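Local coordinates for protein probable benzoylformate decarboxylase (Rhodococcus jostii, PDB 7ORX) that belongs to the thiamine diphosphate-dependent enzyme family, binds thiamine diphosphate and a sodium ion, and assembles as a tetramer of three-domain chains, at residues S61-E66 and Q417-D422; V116-L121 and S129-C134; N194-T199 and R297-T302; D222-A227 and T247-F252; T498-A503 and T507-S512. One frame throughout, in Å; residues are numbered along the deposited sequence.

Interaction 1: residues S61-E66 and Q417-D422; sequences SLVTGE and QLASPD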
# COMPACT_ATOMS: atom_id res chain seq x y z
N SER C 61 21.91 -17.62 -5.95
CA SER C 61 20.87 -17.67 -6.98
C SER C 61 21.43 -17.28 -8.35
O SER C 61 21.09 -17.91 -9.35
CB SER C 61 19.74 -16.80 -6.59
OG SER C 61 18.94 -16.53 -7.74
N LEU C 62 22.23 -16.24 -8.41
CA LEU C 62 22.74 -15.70 -9.70
C LEU C 62 23.63 -16.74 -10.38
O LEU C 62 23.58 -16.88 -11.60
CB LEU C 62 23.53 -14.41 -9.42
CG LEU C 62 22.65 -13.21 -9.11
CD1 LEU C 62 23.42 -12.11 -8.39
CD2 LEU C 62 22.06 -12.68 -10.38
N VAL C 63 24.40 -17.49 -9.61
CA VAL C 63 25.32 -18.45 -10.23
C VAL C 63 24.52 -19.64 -10.75
O VAL C 63 24.80 -20.05 -11.89
CB VAL C 63 26.41 -18.88 -9.24
CG1 VAL C 63 27.20 -20.04 -9.80
CG2 VAL C 63 27.31 -17.71 -8.86
N THR C 64 23.56 -20.13 -9.96
CA THR C 64 22.82 -21.38 -10.25
C THR C 64 21.71 -21.12 -11.26
O THR C 64 21.46 -22.02 -12.06
CB THR C 64 22.21 -21.99 -8.98
OG1 THR C 64 21.30 -21.05 -8.44
CG2 THR C 64 23.23 -22.33 -7.91
N GLY C 65 21.06 -19.95 -11.21
CA GLY C 65 19.88 -19.66 -12.03
C GLY C 65 18.62 -20.09 -11.31
O GLY C 65 17.56 -19.64 -11.70
N GLU C 66 18.74 -20.86 -10.24
CA GLU C 66 17.61 -21.54 -9.57
C GLU C 66 16.97 -20.63 -8.52
O GLU C 66 17.69 -19.77 -7.99
CB GLU C 66 18.12 -22.81 -8.90
CG GLU C 66 18.65 -23.83 -9.89
CD GLU C 66 19.41 -24.97 -9.24
OE1 GLU C 66 20.01 -24.78 -8.12
OE2 GLU C 66 19.36 -26.10 -9.85
N GLN C 417 30.34 -18.32 -4.23
CA GLN C 417 31.41 -19.31 -4.07
C GLN C 417 30.79 -20.62 -3.60
O GLN C 417 31.09 -21.64 -4.21
CB GLN C 417 32.49 -18.85 -3.10
CG GLN C 417 33.65 -19.83 -3.04
CD GLN C 417 34.34 -19.95 -4.37
OE1 GLN C 417 35.27 -19.21 -4.66
NE2 GLN C 417 33.88 -20.88 -5.19
N LEU C 418 29.90 -20.56 -2.61
CA LEU C 418 29.14 -21.73 -2.10
C LEU C 418 28.45 -22.47 -3.25
O LEU C 418 28.32 -23.68 -3.19
CB LEU C 418 28.13 -21.24 -1.07
CG LEU C 418 27.33 -22.33 -0.40
CD1 LEU C 418 28.25 -23.33 0.29
CD2 LEU C 418 26.30 -21.75 0.55
N ALA C 419 27.99 -21.75 -4.26
CA ALA C 419 27.26 -22.29 -5.42
C ALA C 419 28.24 -22.81 -6.46
O ALA C 419 27.79 -23.45 -7.41
CB ALA C 419 26.41 -21.21 -6.03
N SER C 420 29.50 -22.40 -6.37
CA SER C 420 30.50 -22.55 -7.46
C SER C 420 31.60 -23.51 -7.01
O SER C 420 32.65 -23.07 -6.59
CB SER C 420 31.04 -21.22 -7.91
OG SER C 420 30.44 -20.88 -9.15
N PRO C 421 31.39 -24.84 -7.17
CA PRO C 421 32.34 -25.82 -6.65
C PRO C 421 33.64 -25.85 -7.47
O PRO C 421 34.63 -26.08 -6.86
CB PRO C 421 31.54 -27.13 -6.75
CG PRO C 421 30.65 -26.95 -7.95
CD PRO C 421 30.31 -25.48 -7.94
N ASP C 422 33.62 -25.57 -8.79
CA ASP C 422 34.80 -25.72 -9.69
C ASP C 422 35.37 -24.36 -10.17
O ASP C 422 36.10 -24.36 -11.17
CB ASP C 422 34.48 -26.48 -10.98
CG ASP C 422 33.55 -27.67 -10.77
OD1 ASP C 422 33.91 -28.51 -9.91
OD2 ASP C 422 32.48 -27.73 -11.48

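Interaction 2: residues V116-L121 and S129-C134; sequences VDAGTL and SSEPTC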
# COMPACT_ATOMS: atom_id res chain seq x y z
N VAL C 116 3.10 -6.09 11.63
CA VAL C 116 1.78 -5.42 11.39
C VAL C 116 1.67 -5.09 9.89
O VAL C 116 2.47 -4.25 9.44
CB VAL C 116 1.60 -4.17 12.28
CG1 VAL C 116 0.15 -3.67 12.29
CG2 VAL C 116 2.08 -4.40 13.72
N ASP C 117 0.76 -5.76 9.14
CA ASP C 117 0.61 -5.64 7.67
C ASP C 117 1.87 -6.18 7.00
O ASP C 117 2.64 -5.37 6.44
CB ASP C 117 0.37 -4.20 7.18
CG ASP C 117 -0.96 -3.56 7.57
OD1 ASP C 117 -1.76 -4.22 8.33
OD2 ASP C 117 -1.22 -2.42 7.09
N ALA C 118 2.08 -7.49 7.06
CA ALA C 118 3.32 -8.12 6.56
C ALA C 118 3.40 -8.00 5.03
O ALA C 118 4.54 -7.79 4.52
CB ALA C 118 3.37 -9.56 7.03
N GLY C 119 2.25 -8.13 4.36
CA GLY C 119 2.04 -7.92 2.91
C GLY C 119 2.47 -6.54 2.43
O GLY C 119 2.99 -6.43 1.30
N THR C 120 2.27 -5.50 3.24
CA THR C 120 2.64 -4.08 2.93
C THR C 120 4.16 -3.87 3.13
O THR C 120 4.75 -3.14 2.32
CB THR C 120 1.85 -3.07 3.79
OG1 THR C 120 0.47 -3.42 3.80
CG2 THR C 120 2.02 -1.64 3.33
N LEU C 121 4.75 -4.44 4.19
CA LEU C 121 6.15 -4.14 4.62
C LEU C 121 7.09 -4.15 3.39
O LEU C 121 7.76 -3.10 3.16
CB LEU C 121 6.57 -5.14 5.71
CG LEU C 121 7.98 -4.97 6.30
CD1 LEU C 121 8.19 -3.62 7.00
CD2 LEU C 121 8.26 -6.13 7.26
N SER C 129 3.57 -10.84 -2.69
CA SER C 129 3.72 -11.09 -1.23
C SER C 129 2.39 -11.58 -0.65
O SER C 129 1.38 -11.13 -1.11
CB SER C 129 4.25 -9.83 -0.55
OG SER C 129 3.19 -9.06 0.01
N SER C 130 2.42 -12.49 0.30
CA SER C 130 1.23 -13.09 0.94
C SER C 130 1.47 -13.27 2.43
O SER C 130 2.55 -13.74 2.75
CB SER C 130 0.88 -14.40 0.30
OG SER C 130 -0.37 -14.87 0.82
N GLU C 131 0.51 -12.92 3.27
CA GLU C 131 0.34 -13.59 4.59
C GLU C 131 -0.84 -14.55 4.43
O GLU C 131 -1.96 -14.10 4.49
CB GLU C 131 0.17 -12.56 5.73
CG GLU C 131 0.17 -13.20 7.14
CD GLU C 131 0.39 -12.28 8.35
OE1 GLU C 131 1.55 -12.20 8.88
OE2 GLU C 131 -0.62 -11.70 8.84
N PRO C 132 -0.65 -15.89 4.24
CA PRO C 132 -1.79 -16.78 4.00
C PRO C 132 -2.89 -16.56 5.05
O PRO C 132 -2.60 -16.25 6.20
CB PRO C 132 -1.24 -18.20 4.14
CG PRO C 132 0.27 -18.03 3.92
CD PRO C 132 0.61 -16.63 4.37
N THR C 133 -4.15 -16.72 4.64
CA THR C 133 -5.31 -16.41 5.52
C THR C 133 -5.53 -17.50 6.58
O THR C 133 -6.30 -17.25 7.52
CB THR C 133 -6.54 -16.17 4.65
OG1 THR C 133 -6.72 -17.35 3.86
CG2 THR C 133 -6.35 -14.91 3.82
N CYS C 134 -4.88 -18.67 6.44
CA CYS C 134 -4.94 -19.77 7.42
C CYS C 134 -3.76 -20.72 7.23
O CYS C 134 -3.18 -20.74 6.18
CB CYS C 134 -6.24 -20.55 7.26
SG CYS C 134 -6.52 -21.03 5.53

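Interaction 3: residues N194-T199 and R297-T302; sequences NDLIET and RLIHVT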
# COMPACT_ATOMS: atom_id res chain seq x y z
N ASN C 194 10.95 -13.14 -39.00
CA ASN C 194 11.36 -12.72 -40.37
C ASN C 194 11.45 -11.18 -40.41
O ASN C 194 12.31 -10.70 -41.16
CB ASN C 194 10.45 -13.31 -41.46
CG ASN C 194 10.46 -14.82 -41.47
OD1 ASN C 194 11.49 -15.48 -41.39
ND2 ASN C 194 9.28 -15.39 -41.51
N ASP C 195 10.66 -10.46 -39.61
CA ASP C 195 10.76 -8.98 -39.44
C ASP C 195 12.10 -8.62 -38.78
O ASP C 195 12.76 -7.73 -39.32
CB ASP C 195 9.66 -8.38 -38.55
CG ASP C 195 8.25 -8.64 -39.08
OD1 ASP C 195 8.03 -8.51 -40.33
OD2 ASP C 195 7.39 -9.00 -38.25
N LEU C 196 12.45 -9.26 -37.66
CA LEU C 196 13.75 -9.08 -36.97
C LEU C 196 14.88 -9.35 -37.97
O LEU C 196 15.77 -8.48 -38.06
CB LEU C 196 13.89 -10.00 -35.75
CG LEU C 196 13.60 -9.40 -34.38
CD1 LEU C 196 14.07 -7.96 -34.28
CD2 LEU C 196 12.13 -9.43 -34.03
N ILE C 197 14.86 -10.47 -38.71
CA ILE C 197 16.02 -10.86 -39.56
C ILE C 197 16.08 -9.92 -40.77
O ILE C 197 17.17 -9.51 -41.13
CB ILE C 197 16.13 -12.35 -39.93
CG1 ILE C 197 15.60 -12.63 -41.33
CG2 ILE C 197 15.51 -13.26 -38.87
CD1 ILE C 197 16.44 -13.61 -42.12
N GLU C 198 14.96 -9.53 -41.36
CA GLU C 198 14.96 -8.52 -42.45
C GLU C 198 15.63 -7.25 -41.91
O GLU C 198 16.65 -6.87 -42.47
CB GLU C 198 13.56 -8.22 -42.99
CG GLU C 198 13.59 -7.38 -44.26
CD GLU C 198 12.52 -7.74 -45.32
OE1 GLU C 198 11.38 -8.22 -44.96
OE2 GLU C 198 12.80 -7.56 -46.55
N THR C 199 15.17 -6.69 -40.80
CA THR C 199 15.70 -5.43 -40.23
C THR C 199 17.21 -5.55 -39.97
O THR C 199 17.92 -4.52 -40.15
CB THR C 199 15.06 -5.06 -38.89
OG1 THR C 199 13.67 -5.32 -38.96
CG2 THR C 199 15.25 -3.60 -38.52
N ARG C 297 17.41 3.82 -35.48
CA ARG C 297 16.19 3.14 -34.95
C ARG C 297 16.67 2.06 -33.98
O ARG C 297 17.70 1.43 -34.25
CB ARG C 297 15.28 2.60 -36.06
CG ARG C 297 15.99 1.74 -37.11
CD ARG C 297 15.05 1.05 -38.10
NE ARG C 297 13.88 0.46 -37.43
CZ ARG C 297 13.11 -0.53 -37.90
NH1 ARG C 297 13.35 -1.05 -39.08
NH2 ARG C 297 12.08 -0.93 -37.19
N LEU C 298 15.96 1.91 -32.87
CA LEU C 298 16.34 1.01 -31.77
C LEU C 298 15.31 -0.11 -31.73
O LEU C 298 14.12 0.24 -31.67
CB LEU C 298 16.37 1.84 -30.48
CG LEU C 298 16.92 1.11 -29.25
CD1 LEU C 298 17.79 2.01 -28.37
CD2 LEU C 298 15.80 0.51 -28.44
N ILE C 299 15.76 -1.35 -31.89
CA ILE C 299 15.01 -2.61 -31.61
C ILE C 299 15.40 -3.07 -30.23
O ILE C 299 16.57 -3.07 -29.92
CB ILE C 299 15.27 -3.74 -32.62
CG1 ILE C 299 15.11 -3.32 -34.07
CG2 ILE C 299 14.32 -4.87 -32.34
CD1 ILE C 299 13.85 -2.54 -34.32
N HIS C 300 14.44 -3.55 -29.46
CA HIS C 300 14.61 -3.80 -28.02
C HIS C 300 14.00 -5.15 -27.69
O HIS C 300 12.81 -5.29 -27.92
CB HIS C 300 13.96 -2.65 -27.28
CG HIS C 300 14.08 -2.78 -25.83
ND1 HIS C 300 13.20 -2.15 -24.99
CD2 HIS C 300 14.96 -3.47 -25.07
CE1 HIS C 300 13.51 -2.45 -23.74
NE2 HIS C 300 14.62 -3.24 -23.77
N VAL C 301 14.77 -6.11 -27.22
CA VAL C 301 14.27 -7.49 -26.94
C VAL C 301 14.43 -7.78 -25.44
O VAL C 301 15.54 -7.74 -24.99
CB VAL C 301 14.99 -8.54 -27.81
CG1 VAL C 301 14.46 -9.93 -27.49
CG2 VAL C 301 14.84 -8.22 -29.28
N THR C 302 13.35 -8.14 -24.73
CA THR C 302 13.42 -8.29 -23.25
C THR C 302 12.37 -9.30 -22.78
O THR C 302 11.27 -9.33 -23.33
CB THR C 302 13.34 -6.89 -22.60
OG1 THR C 302 13.14 -7.00 -21.20
CG2 THR C 302 12.19 -6.07 -23.10

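Interaction 4: residues D222-A227 and T247-F252; sequences DAVLLA and TRHPSF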
# COMPACT_ATOMS: atom_id res chain seq x y z
N ASP C 222 25.60 -17.54 -28.36
CA ASP C 222 24.69 -17.19 -29.48
C ASP C 222 24.79 -15.69 -29.78
O ASP C 222 24.70 -15.29 -30.93
CB ASP C 222 23.24 -17.62 -29.15
CG ASP C 222 23.10 -19.14 -29.03
OD1 ASP C 222 23.56 -19.84 -29.97
OD2 ASP C 222 22.47 -19.64 -28.04
N ALA C 223 24.96 -14.86 -28.76
CA ALA C 223 25.29 -13.44 -28.94
C ALA C 223 26.60 -13.34 -29.75
O ALA C 223 26.68 -12.51 -30.67
CB ALA C 223 25.46 -12.80 -27.60
N VAL C 224 27.60 -14.16 -29.40
CA VAL C 224 28.90 -14.18 -30.12
C VAL C 224 28.62 -14.51 -31.57
O VAL C 224 29.10 -13.77 -32.45
CB VAL C 224 29.93 -15.14 -29.50
CG1 VAL C 224 30.99 -15.53 -30.52
CG2 VAL C 224 30.57 -14.57 -28.25
N LEU C 225 27.87 -15.59 -31.82
CA LEU C 225 27.70 -16.08 -33.21
C LEU C 225 26.99 -14.99 -34.02
O LEU C 225 27.35 -14.76 -35.17
CB LEU C 225 26.93 -17.39 -33.16
CG LEU C 225 26.60 -17.99 -34.52
CD1 LEU C 225 27.84 -18.15 -35.40
CD2 LEU C 225 25.88 -19.31 -34.34
N LEU C 226 26.06 -14.29 -33.40
CA LEU C 226 25.26 -13.23 -34.07
C LEU C 226 26.16 -12.04 -34.42
O LEU C 226 26.05 -11.54 -35.54
CB LEU C 226 24.11 -12.80 -33.15
CG LEU C 226 23.22 -11.69 -33.71
CD1 LEU C 226 22.63 -12.09 -35.06
CD2 LEU C 226 22.10 -11.34 -32.73
N ALA C 227 27.02 -11.60 -33.50
CA ALA C 227 28.02 -10.55 -33.75
C ALA C 227 28.96 -10.99 -34.88
O ALA C 227 29.24 -10.14 -35.74
CB ALA C 227 28.78 -10.23 -32.48
N THR C 247 35.01 -10.37 -23.28
CA THR C 247 35.62 -9.00 -23.33
C THR C 247 36.83 -8.93 -24.27
O THR C 247 37.31 -7.81 -24.43
CB THR C 247 36.08 -8.48 -21.96
OG1 THR C 247 37.20 -9.24 -21.50
CG2 THR C 247 34.93 -8.50 -20.97
N ARG C 248 37.32 -10.05 -24.82
CA ARG C 248 38.48 -9.98 -25.77
C ARG C 248 38.03 -10.52 -27.14
O ARG C 248 38.84 -10.87 -27.97
CB ARG C 248 39.73 -10.68 -25.23
CG ARG C 248 40.18 -10.20 -23.85
CD ARG C 248 40.54 -8.73 -23.84
NE ARG C 248 41.81 -8.47 -24.55
CZ ARG C 248 42.16 -7.28 -25.04
NH1 ARG C 248 41.37 -6.23 -24.87
NH2 ARG C 248 43.29 -7.12 -25.70
N HIS C 249 36.76 -10.60 -27.37
CA HIS C 249 36.25 -10.87 -28.73
C HIS C 249 36.48 -9.65 -29.61
O HIS C 249 36.34 -8.52 -29.17
CB HIS C 249 34.78 -11.25 -28.67
CG HIS C 249 34.29 -11.76 -29.96
ND1 HIS C 249 33.80 -10.92 -30.90
CD2 HIS C 249 34.23 -13.01 -30.48
CE1 HIS C 249 33.44 -11.63 -31.97
NE2 HIS C 249 33.68 -12.93 -31.72
N PRO C 250 36.81 -9.83 -30.91
CA PRO C 250 36.86 -8.72 -31.86
C PRO C 250 35.75 -7.67 -31.74
O PRO C 250 36.06 -6.50 -31.72
CB PRO C 250 36.79 -9.46 -33.20
CG PRO C 250 37.69 -10.65 -32.90
CD PRO C 250 37.23 -11.10 -31.52
N SER C 251 34.49 -8.10 -31.63
CA SER C 251 33.30 -7.22 -31.60
C SER C 251 33.24 -6.40 -30.30
O SER C 251 32.60 -5.36 -30.31
CB SER C 251 32.05 -8.00 -31.80
OG SER C 251 31.93 -8.45 -33.16
N PHE C 252 33.91 -6.79 -29.23
CA PHE C 252 33.76 -6.11 -27.91
C PHE C 252 34.28 -4.68 -27.99
O PHE C 252 35.41 -4.53 -28.50
CB PHE C 252 34.49 -6.84 -26.78
CG PHE C 252 34.09 -6.32 -25.43
CD1 PHE C 252 32.79 -6.45 -24.97
CD2 PHE C 252 35.01 -5.65 -24.64
CE1 PHE C 252 32.43 -5.95 -23.74
CE2 PHE C 252 34.65 -5.15 -23.40
CZ PHE C 252 33.35 -5.30 -22.96

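Interaction 5: residues T498-A503 and T507-S512; sequences TAVATA and TTAFKS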
# COMPACT_ATOMS: atom_id res chain seq x y z
N THR C 498 45.66 -10.25 4.97
CA THR C 498 46.97 -9.54 4.84
C THR C 498 46.70 -8.19 4.15
O THR C 498 45.75 -8.13 3.38
CB THR C 498 48.03 -10.42 4.16
OG1 THR C 498 48.33 -9.97 2.84
CG2 THR C 498 47.63 -11.88 4.10
N ALA C 499 47.47 -7.16 4.47
CA ALA C 499 47.50 -5.83 3.82
C ALA C 499 48.75 -5.74 2.94
O ALA C 499 49.79 -6.26 3.30
CB ALA C 499 47.48 -4.72 4.84
N VAL C 500 48.66 -5.00 1.86
CA VAL C 500 49.57 -5.09 0.69
C VAL C 500 49.51 -3.72 0.03
O VAL C 500 48.44 -3.13 0.06
CB VAL C 500 49.07 -6.25 -0.19
CG1 VAL C 500 48.88 -5.88 -1.65
CG2 VAL C 500 49.92 -7.49 -0.05
N ALA C 501 50.62 -3.19 -0.48
CA ALA C 501 50.62 -1.83 -1.06
C ALA C 501 51.50 -1.77 -2.31
O ALA C 501 51.59 -0.68 -2.91
CB ALA C 501 51.07 -0.85 -0.00
N THR C 502 52.14 -2.87 -2.71
CA THR C 502 52.96 -2.92 -3.95
C THR C 502 52.53 -4.12 -4.79
O THR C 502 52.01 -5.05 -4.23
CB THR C 502 54.46 -3.03 -3.65
OG1 THR C 502 54.63 -4.39 -3.24
CG2 THR C 502 54.94 -2.07 -2.58
N ALA C 503 52.79 -4.04 -6.08
CA ALA C 503 52.54 -5.09 -7.09
C ALA C 503 53.23 -6.38 -6.66
O ALA C 503 52.59 -7.42 -6.77
CB ALA C 503 53.03 -4.62 -8.43
N THR C 507 51.03 -9.67 -5.86
CA THR C 507 51.16 -10.88 -6.71
C THR C 507 51.38 -12.10 -5.80
O THR C 507 50.81 -13.14 -6.06
CB THR C 507 52.29 -10.76 -7.75
OG1 THR C 507 51.85 -9.83 -8.72
CG2 THR C 507 52.68 -12.08 -8.38
N THR C 508 52.15 -11.94 -4.72
CA THR C 508 52.49 -12.99 -3.72
C THR C 508 51.22 -13.37 -2.94
O THR C 508 50.86 -14.56 -2.97
CB THR C 508 53.61 -12.54 -2.78
OG1 THR C 508 54.81 -12.42 -3.56
CG2 THR C 508 53.87 -13.49 -1.63
N ALA C 509 50.59 -12.40 -2.26
CA ALA C 509 49.40 -12.60 -1.40
C ALA C 509 48.28 -13.26 -2.22
O ALA C 509 47.62 -14.16 -1.69
CB ALA C 509 48.98 -11.28 -0.77
N PHE C 510 48.11 -12.83 -3.47
CA PHE C 510 47.08 -13.33 -4.40
C PHE C 510 47.39 -14.77 -4.80
O PHE C 510 46.46 -15.58 -4.72
CB PHE C 510 46.97 -12.43 -5.63
CG PHE C 510 45.80 -12.69 -6.54
CD1 PHE C 510 44.51 -12.78 -6.05
CD2 PHE C 510 45.99 -12.81 -7.90
CE1 PHE C 510 43.43 -13.02 -6.90
CE2 PHE C 510 44.92 -13.06 -8.74
CZ PHE C 510 43.64 -13.16 -8.24
N LYS C 511 48.61 -15.09 -5.23
CA LYS C 511 49.02 -16.46 -5.64
C LYS C 511 48.70 -17.42 -4.50
O LYS C 511 48.21 -18.55 -4.77
CB LYS C 511 50.52 -16.52 -5.94
CG LYS C 511 50.95 -17.52 -6.99
CD LYS C 511 51.33 -18.87 -6.45
CE LYS C 511 52.72 -18.90 -5.87
NZ LYS C 511 53.70 -19.00 -6.97
N SER C 512 48.93 -16.95 -3.28
CA SER C 512 48.75 -17.67 -2.01
C SER C 512 47.27 -17.88 -1.73
O SER C 512 46.87 -19.04 -1.51
CB SER C 512 49.38 -16.88 -0.90
OG SER C 512 49.40 -17.63 0.30

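Interaction 1: residues S61-E66 and Q417-D422
V63 and A419 meet through apolar contact alone, at the point where the backbones of S61-E66 and Q417-D422 come closest. The methyl of A419 points at the helix end and rests against V63, A419 CB lying 4.0 Å from V63 CB, while the methyl T64 CG2 closes on the same A419 CB from the next residue along the helix, at 3.9 Å. A419 thus sits against two successive side chains of the helix. V63 turns CG1 anti to its backbone N (chi1 170°), which carries this branch past A419 to the hydroxyl of S420; V63 CG1 and S420 OG lie 3.4 Å apart, a contact between a methyl and an oxygen.

No hydrogen bond crosses between the segments, and the polar bonds stay within each segment or run to its immediate neighbours. T64 OG1 accepts from E66 N at 3.1 Å, forming an ST turn, and also bonds back to the carbonyl of Y60. G65 leaves the helix with positive phi, so the chain breaks away directly after T64. In the other segment S420 N bonds to Q417 O at 2.8 Å, and the side-chain amide of Q417 bonds to R423 O through NE2 and to V425 N through OE1.

The contact joins the N-terminal and C-terminal thiamine diphosphate-binding regions of one chain, the end of helix 50-64 meeting the end of helix 409-418. Y60 extends the helix surface beside L418 and A419, and L418 continues onto strand 43-46.

Interaction 2: residues V116-L121 and S129-C134
The hydroxyl of S129 gives the one hydrogen bond between V116-L121 and S129-C134, S129 OG reaching G119 O at 2.9 Å. OG approaches in the carbonyl plane, on a lone pair, with a C=O...OG angle of 110°, so it comes in from the flank of the carbonyl group. S129 OG is also 3.3 Å from G119 CA. These two residues mark the nearest approach of the backbones, G119 CA and S129 CA being 5.5 Å apart.

Beside this bond, E131 sends its side chain toward A118. Its CG is anti to the backbone N (chi1 -173°) and the chain runs on extended, which brings E131 OE1 to 3.7 Å from A118 CB. The polar work of that oxygen is done by other partners: S160 OG and Q101 NE2 both hydrogen-bond to it, which probably helps to hold OE1 beside the alanine methyl. E131 also packs on T133 of a third subunit.

The contact sets the short, weakly bonded helix 118-121 against the edge of the parallel sheet in the N-terminal thiamine diphosphate-binding domain. Strand 128-130 is outermost there within the chain and pairs with strand 157-162, whose S160 also touches A118. Helix 138-149 packs on S130 and P132, and P124 of a second subunit packs on D117 and L121.

Interaction 3: residues N194-T199 and R297-T302
L196 and I299 lie alongside each other and point opposite ways, L196 CD1 being 3.7 Å from I299 CG2. I299 leaves its backbone toward the helix; L196 does not, and it is the end of the leucine side chain that comes nearer. Three residues on in the helix, T199 and R297 cross at a slant: the methyl T199 CG2 sits over one face of the guanidinium, 3.8 Å from R297 CZ. A bend at chi3 (-43°) helps bring that face of the guanidinium under the T199 methyl, and R297 NH2 forms a salt bridge with E315.

These pairs place helix 190-202 over strand 297-302 of the parallel sheet in the central domain, a Rossmann-like layer of helices on strands. Helix and strand segments run at 140° to one another, their axes 11.4 Å apart. Y317 on strand 315-318 and L272 on strand 272-276 extend the apolar bed beneath L196, T199 and I299.

Within its own helix, T199 OG1 donates to D195 O at 2.6 Å. That carbonyl oxygen also accepts T199 N, the two donors arriving from opposite faces of its plane. With OG1 beside the backbone N (chi1 -41°), CG2 is left on the side of R297.

Interaction 4: residues D222-A227 and T247-F252
V224 puts its CG1 branch anti to the backbone N (chi1 158°), and H249 does the same with its imidazole (chi1 -170°); together the two torsions carry methyl and ring into contact between helix and loop. V224 CG1 lies 3.9 Å from H249 NE2, the two side chains meeting at a slant. Three residues further along the helix, the methyl of A227 points at S251, with A227 CB 3.7 Å from S251 OG and 4.0 Å from S251 CB. Both contacts are van der Waals in kind, and no hydrogen bond links D222-A227 to T247-F252.

Helix 220-230 of the central domain packs here on the loop that leads into strand 252-255, the edge strand of the parallel sheet within this chain. The loop folds into a type I beta turn from H249 to F252, closed by F252 N bonding to H249 O at 3.0 Å. The ring of H249 is steadied by its own turn: S251 N donates to H249 ND1 at 3.0 Å, although it is tilted 24° from the ring plane. P250 CD lies over one face of the imidazole, toward the rim.

NE2, the ring atom nearest V224, bonds to E228 OE2 on the same helix as V224, and F245 meets the ring edge-to-face. The S251 hydroxyl, next to the A227 methyl, is hydrogen-bonded to A232 O, and V234 of strand 234-236 touches A227 and S251.

Interaction 5: residues T498-A503 and T507-S512
A503 O takes two hydrogen bonds from T507, one from T507 N at 2.9 Å and one from the hydroxyl T507 OG1 at 3.2 Å. Both belong to the first turn of helix 503-515, in the beta-alpha-beta unit of the C-terminal thiamine diphosphate-binding domain that leads from strand 496-500 through this helix to strand 520-525. The backbone bond is nearly straight, with an N-H...O angle of 167°. The hydroxyl comes from above the carbonyl plane, 35° out of it, on the opposite face from the N-H. With OG1 anti to the carbonyl carbon of T507 and beside its backbone N (chi1 -71°), the hydroxyl reaches back one turn to the same oxygen as the amide.

Just before the helix, T502 occupies the N-cap position, its hydroxyl accepting from D505 N. L364 of helix 358-368 packs on A503 and T507 and borders this helix start.

Beyond these bonds the strand meets the helix through small side chains. T498 and V500, alternate residues of strand 496-500, point toward the helix and share one partner, the methyl of A509. V500 also touches D505 and F506. A509 CB lies 4.0 Å from V500 CG2 and 3.9 Å from T498 OG1.

How the interactions relate
Interaction 5 is a surface contact, whereas the other four are partly buried. Interactions 3 and 4 belong to one parallel sheet of the central domain, a helix on a strand in one case and a helix on an edge loop in the other; their nearest atoms are about 8 Å apart. Interaction 1 alone joins the N-terminal and C-terminal thiamine diphosphate-binding domains, and like 3 and 4 it has no hydrogen bond across it. Interactions 2 and 5, each close in sequence, differ in this: interaction 2 has one hydroxyl-to-carbonyl bond, interaction 5 adds a hydroxyl to a helical backbone bond, and both involve an outermost strand of their sheet. Interaction 2 also lies beside other subunits.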